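Local coordinates for protein fibroblast growth factor 18 (Homo sapiens, PDB 4CJM) that acts as a secreted growth factor that binds fibroblast growth factor receptors, regulates cell proliferation, differentiation and migration, and is required for normal ossification, at residues A[18-22]-A[54-58]; A[61-67]-A[97-103]. One frame throughout, in Å; residues are numbered along the deposited sequence.

Contact 1 of 2, residues A[18-22]-A[54-58]; sequences QVLGR and ETEFY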
loop_
_atom_site.group_PDB
_atom_site.type_symbol
_atom_site.label_atom_id
_atom_site.label_comp_id
_atom_site.label_asym_id
_atom_site.label_seq_id
_atom_site.Cartn_x
_atom_site.Cartn_y
_atom_site.Cartn_z
ATOM N N GLN A 18 7.773 -1.315 -1.588
ATOM C CA GLN A 18 8.872 -0.653 -0.919
ATOM C C GLN A 18 8.530 0.801 -0.604
ATOM O O GLN A 18 8.022 1.524 -1.480
ATOM C CB GLN A 18 10.074 -0.633 -1.822
ATOM C CG GLN A 18 10.594 -2.001 -2.177
ATOM C CD GLN A 18 11.572 -1.923 -3.327
ATOM O OE1 GLN A 18 11.200 -1.540 -4.443
ATOM N NE2 GLN A 18 12.806 -2.327 -3.086
ATOM N N VAL A 19 8.772 1.215 0.645
ATOM C CA VAL A 19 8.758 2.625 1.006
ATOM C C VAL A 19 10.217 3.034 1.044
ATOM O O VAL A 19 10.918 2.830 2.044
ATOM C CB VAL A 19 8.081 2.884 2.360
ATOM C CG1 VAL A 19 8.052 4.373 2.638
ATOM C CG2 VAL A 19 6.668 2.322 2.376
ATOM N N LEU A 20 10.659 3.605 -0.072
ATOM C CA LEU A 20 12.045 4.024 -0.258
ATOM C C LEU A 20 12.320 5.398 0.327
ATOM O O LEU A 20 13.456 5.855 0.328
ATOM C CB LEU A 20 12.394 4.019 -1.754
ATOM C CG LEU A 20 12.190 2.671 -2.448
ATOM C CD1 LEU A 20 12.279 2.803 -3.961
ATOM C CD2 LEU A 20 13.193 1.639 -1.945
ATOM N N GLY A 21 11.280 6.046 0.838
ATOM C CA GLY A 21 11.356 7.420 1.262
ATOM C C GLY A 21 10.168 8.116 0.634
ATOM O O GLY A 21 9.057 7.641 0.733
ATOM N N ARG A 22 10.401 9.251 -0.001
ATOM C CA ARG A 22 9.350 9.927 -0.743
ATOM C C ARG A 22 8.826 9.021 -1.860
ATOM O O ARG A 22 7.623 8.975 -2.126
ATOM C CB ARG A 22 9.884 11.246 -1.284
ATOM C CG ARG A 22 8.965 12.036 -2.182
ATOM C CD ARG A 22 9.579 13.383 -2.658
ATOM N NE ARG A 22 10.286 14.223 -1.663
ATOM C CZ ARG A 22 11.613 14.413 -1.545
ATOM N NH1 ARG A 22 12.498 13.792 -2.327
ATOM N NH2 ARG A 22 12.069 15.238 -0.604
ATOM N N GLU A 54 11.928 0.933 7.874
ATOM C CA GLU A 54 13.244 1.495 7.660
ATOM C C GLU A 54 13.253 3.018 7.595
ATOM O O GLU A 54 13.984 3.670 8.347
ATOM C CB GLU A 54 13.821 0.945 6.353
ATOM C CG GLU A 54 15.221 1.426 6.013
ATOM C CD GLU A 54 16.226 1.121 7.102
ATOM O OE1 GLU A 54 16.029 0.110 7.819
ATOM O OE2 GLU A 54 17.212 1.878 7.213
ATOM N N THR A 55 12.458 3.582 6.693
ATOM C CA THR A 55 12.436 5.032 6.480
ATOM C C THR A 55 11.561 5.790 7.489
ATOM O O THR A 55 11.787 6.972 7.734
ATOM C CB THR A 55 11.956 5.390 5.064
ATOM O OG1 THR A 55 10.626 4.918 4.883
ATOM C CG2 THR A 55 12.856 4.780 4.029
ATOM N N GLU A 56 10.575 5.097 8.054
ATOM C CA GLU A 56 9.555 5.679 8.950
ATOM C C GLU A 56 8.606 6.596 8.217
ATOM O O GLU A 56 7.923 7.394 8.838
ATOM C CB GLU A 56 10.180 6.372 10.168
ATOM C CG GLU A 56 10.977 5.411 11.025
ATOM C CD GLU A 56 10.192 4.663 12.101
ATOM O OE1 GLU A 56 9.038 5.037 12.467
ATOM O OE2 GLU A 56 10.783 3.668 12.598
ATOM N N PHE A 57 8.545 6.455 6.895
ATOM C CA PHE A 57 7.633 7.242 6.068
ATOM C C PHE A 57 6.338 6.474 5.880
ATOM O O PHE A 57 6.359 5.256 5.717
ATOM C CB PHE A 57 8.240 7.522 4.693
ATOM C CG PHE A 57 9.162 8.716 4.659
ATOM C CD1 PHE A 57 10.030 8.982 5.706
ATOM C CD2 PHE A 57 9.182 9.558 3.545
ATOM C CE1 PHE A 57 10.874 10.075 5.650
ATOM C CE2 PHE A 57 10.026 10.637 3.487
ATOM C CZ PHE A 57 10.873 10.900 4.541
ATOM N N TYR A 58 5.216 7.194 5.923
ATOM C CA TYR A 58 3.921 6.596 5.708
ATOM C C TYR A 58 3.646 6.581 4.236
ATOM O O TYR A 58 3.958 7.536 3.519
ATOM C CB TYR A 58 2.825 7.378 6.419
ATOM C CG TYR A 58 2.876 7.255 7.926
ATOM C CD1 TYR A 58 3.715 8.062 8.675
ATOM C CD2 TYR A 58 2.076 6.337 8.598
ATOM C CE1 TYR A 58 3.764 7.942 10.050
ATOM C CE2 TYR A 58 2.112 6.214 9.976
ATOM C CZ TYR A 58 2.957 7.003 10.695
ATOM O OH TYR A 58 2.995 6.877 12.070
#
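An ST turn at Thr-55 packs against the turn that follows strand 16-19, with Val-19 and Gly-21 as its neighbours. Within the ST turn, Thr-55 OG1 accepts from Phe-57 N (3.3 Å, N-H...O angle 158°). OG1 sits between the backbone N and the carbonyl carbon (chi1 62°), which leaves the methyl on the side of the other segment: CG2 lies 3.4 Å from Val-19 O and 3.8 Å from Gly-21 N. The bonded hydroxyl also has an apolar neighbour, since Val-19 CG1 comes within 3.5 Å of OG1. Standing anti to the backbone N of its own residue (chi1 -178°), Val-19 CG1 reaches past the hydroxyl to the Phe-57 backbone as well, 3.6 Å from Phe-57 O and 3.8 Å from Phe-57 CB, while the valine backbone is paired with Tyr-34. In the beta-trefoil, this joins the hairpin of strands 16-19 and 24-25 to the connection leading into strand 58-61. Further out, the Phe-57 ring meets the Gly-21 to Arg-22 peptide obliquely: CD2 is 3.4 Å from Gly-21 C, and CE2 is 3.8 Å from Arg-22 N. The backbone angles of Gly-21 would jam a CB against the carbonyl O of Leu-20. Pro-71 touches Phe-57 as well, and Tyr-34 packs on Thr-55.

Contact 2 of 2, residues A[61-67]-A[97-103]; sequences MNRKGKL and YSGWYVG. With SO4 (sulfate ion), chain E.
Tyr-97 and Trp-100, both from a type II turn, pack against the type I turn Asn-62 to Gly-65 that closes the hairpin of strands 58-61 and 67-70. Starting from the backbone, Tyr-97 CB lies over a face of the Trp-100 ring, near its rim. The tyrosine ring then leads into the hairpin turn, and CE2 reaches Met-61 O and Asn-62 O, 3.6 Å from each. On the other ring edge CE1 is 3.8 Å from sulfate O3. At the tip, OH rests 3.3 Å from Arg-63 CA and is hydrogen-bonded to Glu-77. Trp-100 approaches the same turn by its benzo edge, with CH2 3.4 Å from Arg-63 O and CZ3 beside Gly-65 CA. Met-61 comes to that edge too, a Met-aromatic contact: SD is 3.7 Å from Trp-100 CE3 and, seen from the centroid of the six-membered ring, lies 84° off the ring normal; the bend at chi3 (-84°) then carries CE to Tyr-101 O. Asn-62 OD1 steadies the turn from within by accepting from Lys-66 N, which stands well above the carbonyl plane. Arg-63 NH2 donates to sulfate O3 (3.0 Å, 163°), and NE adds a weak bond to the same oxygen. Carbonyl oxygens and a sulfur thus meet the slightly positive C-H rims of two rings, an attraction probably modest and electrostatic, while the sulfate, likely from the crystallisation liquor, marks a spot where an anion can settle.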
loop_
_atom_site.group_PDB
_atom_site.type_symbol
_atom_site.label_atom_id
_atom_site.label_comp_id
_atom_site.label_asym_id
_atom_site.label_seq_id
_atom_site.Cartn_x
_atom_site.Cartn_y
_atom_site.Cartn_z
ATOM N N MET A 61 -1.567 8.666 -0.470
ATOM C CA MET A 61 -2.014 9.008 -1.818
ATOM C C MET A 61 -2.467 10.454 -1.866
ATOM O O MET A 61 -3.432 10.839 -1.185
ATOM C CB MET A 61 -3.170 8.118 -2.236
ATOM C CG MET A 61 -3.616 8.344 -3.671
ATOM S SD MET A 61 -4.954 7.248 -4.169
ATOM C CE MET A 61 -4.059 5.785 -4.656
ATOM N N ASN A 62 -1.795 11.258 -2.680
ATOM C CA ASN A 62 -2.106 12.686 -2.758
ATOM C C ASN A 62 -3.315 12.956 -3.688
ATOM O O ASN A 62 -3.895 12.022 -4.251
ATOM C CB ASN A 62 -0.862 13.464 -3.174
ATOM C CG ASN A 62 -0.468 13.225 -4.618
ATOM O OD1 ASN A 62 -1.268 12.747 -5.427
ATOM N ND2 ASN A 62 0.771 13.587 -4.960
ATOM N N ARG A 63 -3.685 14.228 -3.829
ATOM C CA ARG A 63 -4.852 14.656 -4.616
ATOM C C ARG A 63 -4.761 14.297 -6.104
ATOM O O ARG A 63 -5.789 14.128 -6.766
ATOM C CB ARG A 63 -5.054 16.168 -4.463
ATOM C CG ARG A 63 -6.247 16.743 -5.235
ATOM C CD ARG A 63 -6.688 18.124 -4.678
ATOM N NE ARG A 63 -8.095 18.196 -4.266
ATOM C CZ ARG A 63 -8.926 19.215 -4.543
ATOM N NH1 ARG A 63 -8.545 20.264 -5.281
ATOM N NH2 ARG A 63 -10.180 19.179 -4.089
ATOM N N LYS A 64 -3.541 14.211 -6.624
ATOM C CA LYS A 64 -3.315 13.791 -7.996
ATOM C C LYS A 64 -3.441 12.268 -8.112
ATOM O O LYS A 64 -3.283 11.719 -9.183
ATOM C CB LYS A 64 -1.920 14.241 -8.474
ATOM C CG LYS A 64 -1.606 15.742 -8.543
ATOM C CD LYS A 64 -0.083 15.992 -8.715
ATOM C CE LYS A 64 0.750 15.804 -7.408
ATOM N NZ LYS A 64 2.180 15.284 -7.436
ATOM N N GLY A 65 -3.682 11.576 -7.000
ATOM C CA GLY A 65 -3.745 10.123 -6.980
ATOM C C GLY A 65 -2.392 9.426 -6.996
ATOM O O GLY A 65 -2.328 8.216 -7.196
ATOM N N LYS A 66 -1.316 10.178 -6.786
ATOM C CA LYS A 66 0.018 9.615 -6.768
ATOM C C LYS A 66 0.363 9.033 -5.402
ATOM O O LYS A 66 0.136 9.668 -4.377
ATOM C CB LYS A 66 1.039 10.679 -7.129
ATOM C CG LYS A 66 2.447 10.145 -7.347
ATOM C CD LYS A 66 3.376 11.182 -7.986
ATOM C CE LYS A 66 4.815 10.672 -8.052
ATOM N NZ LYS A 66 5.814 11.781 -8.089
ATOM N N LEU A 67 0.910 7.825 -5.386
ATOM C CA LEU A 67 1.437 7.247 -4.151
ATOM C C LEU A 67 2.753 7.905 -3.803
ATOM O O LEU A 67 3.617 8.078 -4.661
ATOM C CB LEU A 67 1.703 5.768 -4.310
ATOM C CG LEU A 67 0.485 4.914 -4.599
ATOM C CD1 LEU A 67 0.976 3.496 -4.784
ATOM C CD2 LEU A 67 -0.531 4.979 -3.482
ATOM N N TYR A 97 -10.076 9.307 -0.855
ATOM C CA TYR A 97 -10.581 9.328 -2.219
ATOM C C TYR A 97 -11.161 7.963 -2.575
ATOM O O TYR A 97 -10.510 7.135 -3.197
ATOM C CB TYR A 97 -9.444 9.684 -3.173
ATOM C CG TYR A 97 -8.694 10.940 -2.790
ATOM C CD1 TYR A 97 -9.301 12.189 -2.871
ATOM C CD2 TYR A 97 -7.379 10.884 -2.370
ATOM C CE1 TYR A 97 -8.618 13.343 -2.537
ATOM C CE2 TYR A 97 -6.683 12.027 -2.033
ATOM C CZ TYR A 97 -7.308 13.249 -2.117
ATOM O OH TYR A 97 -6.605 14.376 -1.782
ATOM N N SER A 98 -12.412 7.758 -2.192
ATOM C CA SER A 98 -13.117 6.514 -2.467
ATOM C C SER A 98 -13.071 6.196 -3.958
ATOM O O SER A 98 -13.104 7.093 -4.796
ATOM C CB SER A 98 -14.565 6.616 -1.999
ATOM O OG SER A 98 -15.307 5.449 -2.309
ATOM N N GLY A 99 -12.966 4.915 -4.274
ATOM C CA GLY A 99 -12.812 4.477 -5.653
ATOM C C GLY A 99 -11.385 4.460 -6.188
ATOM O O GLY A 99 -11.176 3.978 -7.287
ATOM N N TRP A 100 -10.415 5.016 -5.438
ATOM C CA TRP A 100 -8.987 5.017 -5.822
ATOM C C TRP A 100 -8.230 4.028 -4.973
ATOM O O TRP A 100 -8.419 3.954 -3.762
ATOM C CB TRP A 100 -8.331 6.370 -5.609
ATOM C CG TRP A 100 -8.925 7.506 -6.358
ATOM C CD1 TRP A 100 -10.058 7.493 -7.131
ATOM C CD2 TRP A 100 -8.451 8.857 -6.367
ATOM N NE1 TRP A 100 -10.302 8.743 -7.645
ATOM C CE2 TRP A 100 -9.340 9.606 -7.182
ATOM C CE3 TRP A 100 -7.374 9.515 -5.763
ATOM C CZ2 TRP A 100 -9.179 10.992 -7.399
ATOM C CZ3 TRP A 100 -7.215 10.891 -5.989
ATOM C CH2 TRP A 100 -8.106 11.604 -6.805
ATOM N N TYR A 101 -7.336 3.290 -5.618
ATOM C CA TYR A 101 -6.651 2.171 -4.985
ATOM C C TYR A 101 -5.134 2.243 -5.120
ATOM O O TYR A 101 -4.600 2.776 -6.089
ATOM C CB TYR A 101 -7.146 0.868 -5.625
ATOM C CG TYR A 101 -8.584 0.540 -5.300
ATOM C CD1 TYR A 101 -9.654 1.091 -6.033
ATOM C CD2 TYR A 101 -8.880 -0.307 -4.251
ATOM C CE1 TYR A 101 -10.969 0.782 -5.709
ATOM C CE2 TYR A 101 -10.185 -0.619 -3.928
ATOM C CZ TYR A 101 -11.223 -0.074 -4.649
ATOM O OH TYR A 101 -12.487 -0.445 -4.270
ATOM N N VAL A 102 -4.453 1.651 -4.147
ATOM C CA VAL A 102 -3.025 1.408 -4.223
ATOM C C VAL A 102 -2.817 0.341 -5.288
ATOM O O VAL A 102 -3.443 -0.735 -5.225
ATOM C CB VAL A 102 -2.496 0.875 -2.882
ATOM C CG1 VAL A 102 -1.028 0.494 -2.979
ATOM C CG2 VAL A 102 -2.701 1.906 -1.775
ATOM N N GLY A 103 -1.949 0.629 -6.261
ATOM C CA GLY A 103 -1.674 -0.308 -7.357
ATOM C C GLY A 103 -0.331 -0.096 -8.045
ATOM O O GLY A 103 0.310 0.944 -7.891
HETATM S S SO4 E . -11.831 16.785 -1.802
HETATM O O1 SO4 E . -12.014 15.760 -0.725
HETATM O O2 SO4 E . -13.117 16.887 -2.521
HETATM O O3 SO4 E . -10.773 16.502 -2.801
HETATM O O4 SO4 E . -11.471 18.072 -1.150
#

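Both contacts belong to the beta-trefoil fold of this growth factor and follow one another along the chain, contact 1 closing before contact 2 opens. Their centres are about 17 Å apart. What they share is the hairpin of strands 58-61 and 67-70: contact 1 takes the approach to strand 58-61, contact 2 the turn at its far end. From there the hairpin reaches to two different parts of the fold, the hairpin 16-19/24-25 at the surface and, more deeply buried, the loop following strand 90-94. Backbone pairing of Arg-22 with Gly-69 and of Gly-65 with Gly-113 reinforces each junction, tying sequence-distant parts of this helix-free fold together.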